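Local atomic coordinates of ammonium transporter (Kuenenia stuttgartiensis, PDB entry 6EU6), a protein that probably binds ammonium within a trimeric, transporter-like membrane module that serves as the sensing part of a histidine kinase. Residues A[88-93]-A[146-151]; A[332-337]-A[358-363]; A[17-22]-A[216-221]. All blocks are in the same frame, centred on the assembly; numbering follows the deposited sequence.

In the fold
The three contacts share no helix or loop, and their centres lie 24 to 26 Å apart. Contact 1, farthest from the middle of the chain and only partly buried, joins two loops at one end of the helical bundle, and its chemistry is mixed: an aromatic ring, an imidazole and an amide. Contacts 2 and 3 are buried pairings of nearly antiparallel helices. In contact 2, helices 322-340 and 353-385 are tied by a glutamine amide gripping a backbone carbonyl. Contact 3, the nearest to the middle of the chain, joins helices 2-34 and 206-226 by methyl, ring and backbone packing without a hydrogen bond between the two segments, and borders both other subunits of the trimer.

Contact 1: residues A[88-93]-A[146-151]; sequences HPNTLS and NLFSPD
N90 OD1 takes the backbone N-H of L92 at 2.8 Å, and the amide that carries it lies, at a moderate tilt, against the ring of F148 in the facing loop. The N-H arm of that bond is somewhat bent, at 152°. It is a capping bond: N90 opens a type I turn that runs to S93 and leads into helix 93-114, and asparagine suits this place because its short side chain can fold back onto the turn. With CG anti to the backbone N (chi1 172°), the amide reaches F148, where N90 CG is 3.4 Å from F148 CD1. N90 CB makes a CH-pi contact over the ring face, 4.0 Å from its centroid. Both loops belong to one end of the helical bundle, probably the periplasmic end as in other Amt proteins, and the buried F148 ring, stacking also on F96 of helix 93-114, offers N90 CB and H88 a flat surface to pack on. The H88 imidazole lies nearly parallel to F148, at 22°, but is slid aside, so the two barely overlap; H88 ND1 is 3.7 Å from F148 CE2. This nitrogen is buried here with no polar partner in the model, and P150 CD lies 4.2 Å from it. S149 OG comes within 3.7 Å of H88 CE1, yet its hydrogen bond goes to F67 O of helix 40-67.

Contact 2: residues A[332-337]-A[358-363]; sequences IGTLCV and GIQALG
T334 meets Q360 with both its backbone and its side chain. Its carbonyl oxygen, T334 O, accepts from Q360 NE2 at 2.9 Å, and the N-H arm is close to straight at 167°. The oxygen lies almost in the plane of the glutamine amide, whereas the donor stands tilted from the carbonyl plane. T334 CG2, anti to the backbone N, approaches Q360 NE2 to 3.5 Å, while OG1 turns away to T168 OG1 and G330 O: a threonine offers a methyl to the neighbour helix and a hydroxyl to other partners. L335 follows with CD2, which rests 3.8 Å from A361 N and 4.1 Å from A361 CB; the small alanine lets the leucine branch lie close to the backbone. V337 comes next, its branched carbon V337 CB 3.7 Å from Q360 NE2, and it crosses the glutamine side chain at about a right angle. The segments run nearly antiparallel (158°) with axes 8.4 Å apart, and they belong to the last two long helices of the Amt bundle. A bend at chi2 (-55°) brings the Q360 amide back between them. Since Q360 NE2 also donates to I162 O and Q360 OE1 accepts from Q356 NE2, the amide is likely to be fixed in one orientation, its polarity satisfied inside a buried seam.

Contact 3: residues A[17-22]-A[216-221]; sequences ACMVFL and LWFGWF
A Met-aromatic contact between M19 and F218 lies in the part of the bundle that faces the trimer interface. The methyl group does most of the touching: M19 CE stands over one face of the F218 ring, 4.1 Å from its centroid and 18° off the normal, displaced toward the rim. M19 SD is farther back, 5.3 Å from the same centroid, and looks at the ring obliquely. A turn at chi3 (67°) swings the methyl inward, so that M19 CE also reaches F218 O at 3.6 Å and F221 CB at 3.9 Å; an unbranched, flexible methionine suits such a place, reaching over the F218 ring and on to the CB of F221. L22, one turn on, adds a branch to the same ring, with L22 CD2 3.9 Å from F218 CE2. In this Amt trimer helices 2-34 and 206-226 pair beside the subunit boundary; the segments are nearly antiparallel (157°), their axes 7.5 Å apart. G219 makes that closeness possible: its CA lies 3.6 Å from M19 O, a spot where a CB would sit tight against that oxygen, while V20 packs CG2 against G219 O. An alanine in place of F218 would probably open a gap at the seam, leaving M19 CE and L22 CD2 without the ring they rest on. C18 of the second subunit packs against F218 and F221, and F21 of that subunit meets the F221 ring edge-to-face. L22 and C18 of this chain pack on F218 and F221, respectively, of the third subunit.

Contact 1: residues A[88-93]-A[146-151]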
# COMPACT_ATOMS: atom_id res chain seq x y z
N HIS A 88 1.12 -32.95 0.87
CA HIS A 88 2.21 -32.89 -0.04
C HIS A 88 3.42 -32.55 0.75
O HIS A 88 3.35 -31.79 1.67
CB HIS A 88 1.93 -31.88 -1.14
CG HIS A 88 1.11 -32.44 -2.23
ND1 HIS A 88 1.58 -32.60 -3.51
CD2 HIS A 88 -0.13 -32.97 -2.21
CE1 HIS A 88 0.65 -33.19 -4.24
NE2 HIS A 88 -0.40 -33.42 -3.48
N PRO A 89 4.56 -33.09 0.36
CA PRO A 89 5.87 -32.89 0.96
C PRO A 89 6.45 -31.57 0.51
O PRO A 89 7.41 -31.16 1.10
CB PRO A 89 6.67 -34.01 0.36
CG PRO A 89 6.09 -34.17 -1.00
CD PRO A 89 4.63 -33.94 -0.83
N ASN A 90 5.90 -30.96 -0.55
CA ASN A 90 6.32 -29.66 -0.98
C ASN A 90 6.09 -28.81 0.21
O ASN A 90 4.98 -28.62 0.69
CB ASN A 90 5.50 -29.09 -2.08
CG ASN A 90 5.89 -27.66 -2.35
OD1 ASN A 90 5.63 -26.78 -1.55
ND2 ASN A 90 6.57 -27.44 -3.45
N THR A 91 7.17 -28.31 0.67
CA THR A 91 7.22 -27.55 1.85
C THR A 91 6.36 -26.28 2.02
O THR A 91 6.05 -25.95 3.14
CB THR A 91 8.71 -27.29 2.08
OG1 THR A 91 9.21 -28.35 2.89
CG2 THR A 91 8.97 -25.97 2.68
N LEU A 92 5.96 -25.60 0.95
CA LEU A 92 5.24 -24.34 1.08
C LEU A 92 3.73 -24.32 1.16
O LEU A 92 3.13 -23.32 1.41
CB LEU A 92 5.70 -23.38 0.01
CG LEU A 92 7.11 -22.87 0.21
CD1 LEU A 92 7.38 -21.68 -0.65
CD2 LEU A 92 7.33 -22.54 1.65
N SER A 93 3.14 -25.46 0.92
CA SER A 93 1.70 -25.69 0.97
C SER A 93 0.74 -24.52 0.70
O SER A 93 0.66 -24.05 -0.38
CB SER A 93 1.33 -26.43 2.25
OG SER A 93 1.52 -25.67 3.39
N ASN A 146 6.04 -28.76 -13.22
CA ASN A 146 7.03 -29.43 -12.38
C ASN A 146 7.14 -28.89 -10.98
O ASN A 146 7.91 -29.39 -10.21
CB ASN A 146 8.41 -29.33 -13.02
CG ASN A 146 8.93 -27.89 -13.11
OD1 ASN A 146 8.27 -26.98 -13.53
ND2 ASN A 146 10.11 -27.73 -12.79
N LEU A 147 6.46 -27.79 -10.65
CA LEU A 147 6.96 -26.95 -9.52
C LEU A 147 6.48 -27.45 -8.15
O LEU A 147 7.13 -27.24 -7.16
CB LEU A 147 6.48 -25.50 -9.69
CG LEU A 147 7.08 -24.30 -8.98
CD1 LEU A 147 8.51 -24.09 -9.40
CD2 LEU A 147 6.21 -23.09 -9.38
N PHE A 148 5.29 -28.01 -8.08
CA PHE A 148 4.71 -28.32 -6.77
C PHE A 148 4.67 -29.84 -6.49
O PHE A 148 5.08 -30.27 -5.41
CB PHE A 148 3.27 -27.75 -6.68
CG PHE A 148 2.69 -27.85 -5.32
CD1 PHE A 148 3.15 -27.04 -4.28
CD2 PHE A 148 1.73 -28.80 -5.05
CE1 PHE A 148 2.59 -27.16 -3.00
CE2 PHE A 148 1.16 -28.92 -3.77
CZ PHE A 148 1.59 -28.08 -2.75
N SER A 149 4.11 -30.61 -7.43
CA SER A 149 3.79 -32.05 -7.25
C SER A 149 5.08 -32.80 -7.54
O SER A 149 5.85 -32.42 -8.47
CB SER A 149 2.66 -32.52 -8.18
OG SER A 149 1.37 -32.17 -7.68
N PRO A 150 5.35 -33.87 -6.77
CA PRO A 150 6.65 -34.60 -6.85
C PRO A 150 6.87 -35.30 -8.20
O PRO A 150 5.92 -35.82 -8.76
CB PRO A 150 6.56 -35.63 -5.72
CG PRO A 150 5.10 -35.88 -5.57
CD PRO A 150 4.39 -34.57 -5.88
N ASP A 151 8.07 -35.22 -8.76
CA ASP A 151 8.49 -36.09 -9.86
C ASP A 151 7.68 -35.98 -11.12
O ASP A 151 7.27 -37.01 -11.64
CB ASP A 151 8.44 -37.56 -9.42
CG ASP A 151 9.19 -37.83 -8.13
OD1 ASP A 151 10.38 -37.43 -8.08
OD2 ASP A 151 8.60 -38.43 -7.19

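Contact 2: residues A[332-337]-A[358-363]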
# COMPACT_ATOMS: atom_id res chain seq x y z
N ILE A 332 8.70 -10.09 -25.38
CA ILE A 332 10.02 -9.55 -25.37
C ILE A 332 10.84 -10.06 -24.18
O ILE A 332 12.01 -10.49 -24.34
CB ILE A 332 10.00 -8.00 -25.35
CG1 ILE A 332 9.32 -7.44 -26.56
CG2 ILE A 332 11.42 -7.48 -25.14
CD1 ILE A 332 8.83 -6.01 -26.43
N GLY A 333 10.28 -10.02 -22.98
CA GLY A 333 11.01 -10.54 -21.84
C GLY A 333 11.32 -12.03 -21.98
O GLY A 333 12.39 -12.53 -21.59
N THR A 334 10.34 -12.79 -22.47
CA THR A 334 10.50 -14.22 -22.56
C THR A 334 11.65 -14.54 -23.56
O THR A 334 12.52 -15.44 -23.29
CB THR A 334 9.16 -14.82 -22.94
OG1 THR A 334 8.19 -14.56 -21.87
CG2 THR A 334 9.31 -16.37 -23.24
N LEU A 335 11.67 -13.84 -24.71
CA LEU A 335 12.80 -14.01 -25.68
C LEU A 335 14.14 -13.59 -25.10
O LEU A 335 15.16 -14.25 -25.32
CB LEU A 335 12.53 -13.29 -26.98
CG LEU A 335 11.32 -13.78 -27.73
CD1 LEU A 335 11.14 -12.85 -28.91
CD2 LEU A 335 11.49 -15.23 -28.18
N CYS A 336 14.14 -12.54 -24.30
CA CYS A 336 15.39 -12.00 -23.66
C CYS A 336 16.01 -12.93 -22.66
O CYS A 336 17.21 -12.85 -22.43
CB CYS A 336 15.09 -10.65 -22.98
SG CYS A 336 14.99 -9.23 -24.09
N VAL A 337 15.24 -13.85 -22.08
CA VAL A 337 15.82 -14.85 -21.28
C VAL A 337 17.07 -15.50 -22.01
O VAL A 337 18.16 -15.66 -21.43
CB VAL A 337 14.81 -15.99 -21.02
CG1 VAL A 337 15.54 -17.28 -20.60
CG2 VAL A 337 13.76 -15.58 -19.99
N GLY A 358 15.11 -20.65 -29.37
CA GLY A 358 14.14 -21.35 -30.24
C GLY A 358 13.07 -21.93 -29.29
O GLY A 358 11.92 -21.92 -29.61
N ILE A 359 13.47 -22.42 -28.13
CA ILE A 359 12.53 -22.96 -27.13
C ILE A 359 11.67 -21.80 -26.56
O ILE A 359 10.48 -21.98 -26.34
CB ILE A 359 13.30 -23.69 -25.99
CG1 ILE A 359 13.94 -24.99 -26.49
CG2 ILE A 359 12.43 -23.97 -24.79
CD1 ILE A 359 15.14 -25.42 -25.66
N GLN A 360 12.28 -20.64 -26.31
CA GLN A 360 11.52 -19.50 -25.81
C GLN A 360 10.51 -19.07 -26.87
O GLN A 360 9.29 -18.92 -26.59
CB GLN A 360 12.44 -18.34 -25.41
CG GLN A 360 13.41 -18.63 -24.23
CD GLN A 360 12.73 -19.11 -22.98
OE1 GLN A 360 12.77 -20.29 -22.65
NE2 GLN A 360 12.09 -18.17 -22.26
N ALA A 361 10.96 -18.99 -28.10
CA ALA A 361 10.05 -18.65 -29.20
C ALA A 361 8.90 -19.66 -29.35
O ALA A 361 7.75 -19.31 -29.65
CB ALA A 361 10.79 -18.53 -30.49
N LEU A 362 9.21 -20.93 -29.12
CA LEU A 362 8.19 -21.95 -29.23
C LEU A 362 7.16 -21.74 -28.12
O LEU A 362 5.98 -21.87 -28.33
CB LEU A 362 8.78 -23.36 -29.15
CG LEU A 362 7.78 -24.47 -28.82
CD1 LEU A 362 6.80 -24.56 -29.99
CD2 LEU A 362 8.50 -25.79 -28.60
N GLY A 363 7.63 -21.44 -26.93
CA GLY A 363 6.71 -21.12 -25.81
C GLY A 363 5.83 -19.92 -26.11
O GLY A 363 4.61 -19.92 -25.83

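Contact 3: residues A[17-22]-A[216-221]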
# COMPACT_ATOMS: atom_id res chain seq x y z
N ALA A 17 3.00 -12.59 -1.71
CA ALA A 17 1.69 -12.82 -2.25
C ALA A 17 0.73 -11.65 -1.92
O ALA A 17 -0.12 -11.23 -2.74
CB ALA A 17 1.12 -14.13 -1.75
N CYS A 18 0.83 -11.16 -0.72
CA CYS A 18 0.03 -10.04 -0.32
C CYS A 18 0.40 -8.79 -1.16
O CYS A 18 -0.46 -7.99 -1.52
CB CYS A 18 0.20 -9.72 1.16
SG CYS A 18 -0.42 -11.01 2.26
N MET A 19 1.68 -8.62 -1.47
CA MET A 19 2.07 -7.48 -2.31
C MET A 19 1.44 -7.63 -3.71
O MET A 19 1.00 -6.66 -4.35
CB MET A 19 3.60 -7.37 -2.42
CG MET A 19 4.29 -7.11 -1.14
SD MET A 19 6.07 -7.29 -1.14
CE MET A 19 6.54 -5.91 -2.22
N VAL A 20 1.46 -8.84 -4.23
CA VAL A 20 0.80 -9.12 -5.52
C VAL A 20 -0.71 -8.95 -5.47
O VAL A 20 -1.35 -8.43 -6.41
CB VAL A 20 1.14 -10.56 -6.00
CG1 VAL A 20 0.36 -10.89 -7.27
CG2 VAL A 20 2.66 -10.66 -6.24
N PHE A 21 -1.33 -9.27 -4.33
CA PHE A 21 -2.76 -8.95 -4.19
C PHE A 21 -3.00 -7.44 -4.40
O PHE A 21 -3.98 -7.01 -5.00
CB PHE A 21 -3.30 -9.38 -2.79
CG PHE A 21 -4.72 -9.04 -2.60
CD1 PHE A 21 -5.72 -9.91 -3.03
CD2 PHE A 21 -5.07 -7.85 -2.02
CE1 PHE A 21 -7.07 -9.58 -2.81
CE2 PHE A 21 -6.41 -7.51 -1.84
CZ PHE A 21 -7.41 -8.37 -2.26
N LEU A 22 -2.11 -6.65 -3.85
CA LEU A 22 -2.24 -5.20 -3.93
C LEU A 22 -2.10 -4.65 -5.38
O LEU A 22 -2.64 -3.59 -5.68
CB LEU A 22 -1.17 -4.53 -3.06
CG LEU A 22 -1.49 -3.12 -2.62
CD1 LEU A 22 -2.74 -3.09 -1.79
CD2 LEU A 22 -0.32 -2.58 -1.82
N LEU A 216 1.55 -0.90 -9.01
CA LEU A 216 1.91 -2.05 -9.83
C LEU A 216 3.37 -2.37 -9.68
O LEU A 216 3.76 -3.54 -9.54
CB LEU A 216 1.52 -1.83 -11.28
CG LEU A 216 -0.02 -1.85 -11.55
CD1 LEU A 216 -0.31 -1.42 -13.00
CD2 LEU A 216 -0.59 -3.22 -11.33
N TRP A 217 4.16 -1.32 -9.74
CA TRP A 217 5.64 -1.45 -9.64
C TRP A 217 6.02 -2.07 -8.26
O TRP A 217 6.81 -3.04 -8.14
CB TRP A 217 6.22 -0.07 -9.90
CG TRP A 217 7.73 0.16 -9.93
CD1 TRP A 217 8.70 -0.59 -9.36
CD2 TRP A 217 8.39 1.25 -10.58
NE1 TRP A 217 9.95 0.02 -9.56
CE2 TRP A 217 9.77 1.13 -10.32
CE3 TRP A 217 7.93 2.33 -11.29
CZ2 TRP A 217 10.70 2.04 -10.77
CZ3 TRP A 217 8.85 3.25 -11.75
CH2 TRP A 217 10.23 3.09 -11.50
N PHE A 218 5.45 -1.50 -7.20
CA PHE A 218 5.59 -2.04 -5.86
C PHE A 218 5.19 -3.49 -5.79
O PHE A 218 5.94 -4.31 -5.35
CB PHE A 218 4.71 -1.27 -4.91
CG PHE A 218 4.65 -1.83 -3.56
CD1 PHE A 218 5.62 -1.49 -2.61
CD2 PHE A 218 3.60 -2.61 -3.19
CE1 PHE A 218 5.53 -1.98 -1.32
CE2 PHE A 218 3.51 -3.17 -1.91
CZ PHE A 218 4.49 -2.85 -0.96
N GLY A 219 4.00 -3.80 -6.25
CA GLY A 219 3.58 -5.20 -6.32
C GLY A 219 4.48 -6.13 -7.09
O GLY A 219 4.64 -7.31 -6.71
N TRP A 220 5.06 -5.64 -8.18
CA TRP A 220 5.98 -6.46 -9.02
C TRP A 220 7.21 -6.88 -8.24
O TRP A 220 7.80 -7.92 -8.55
CB TRP A 220 6.38 -5.74 -10.35
CG TRP A 220 5.69 -6.32 -11.49
CD1 TRP A 220 5.78 -7.62 -11.91
CD2 TRP A 220 4.80 -5.66 -12.41
NE1 TRP A 220 4.97 -7.80 -13.03
CE2 TRP A 220 4.40 -6.62 -13.38
CE3 TRP A 220 4.38 -4.36 -12.56
CZ2 TRP A 220 3.56 -6.32 -14.42
CZ3 TRP A 220 3.52 -4.06 -13.61
CH2 TRP A 220 3.12 -5.06 -14.52
N PHE A 221 7.59 -6.11 -7.21
CA PHE A 221 8.63 -6.54 -6.31
C PHE A 221 8.33 -7.88 -5.65
O PHE A 221 9.24 -8.79 -5.55
CB PHE A 221 8.97 -5.49 -5.22
CG PHE A 221 9.57 -4.19 -5.74
CD1 PHE A 221 10.41 -4.17 -6.86
CD2 PHE A 221 9.26 -2.99 -5.14
CE1 PHE A 221 10.93 -2.97 -7.32
CE2 PHE A 221 9.77 -1.79 -5.63
CZ PHE A 221 10.62 -1.81 -6.70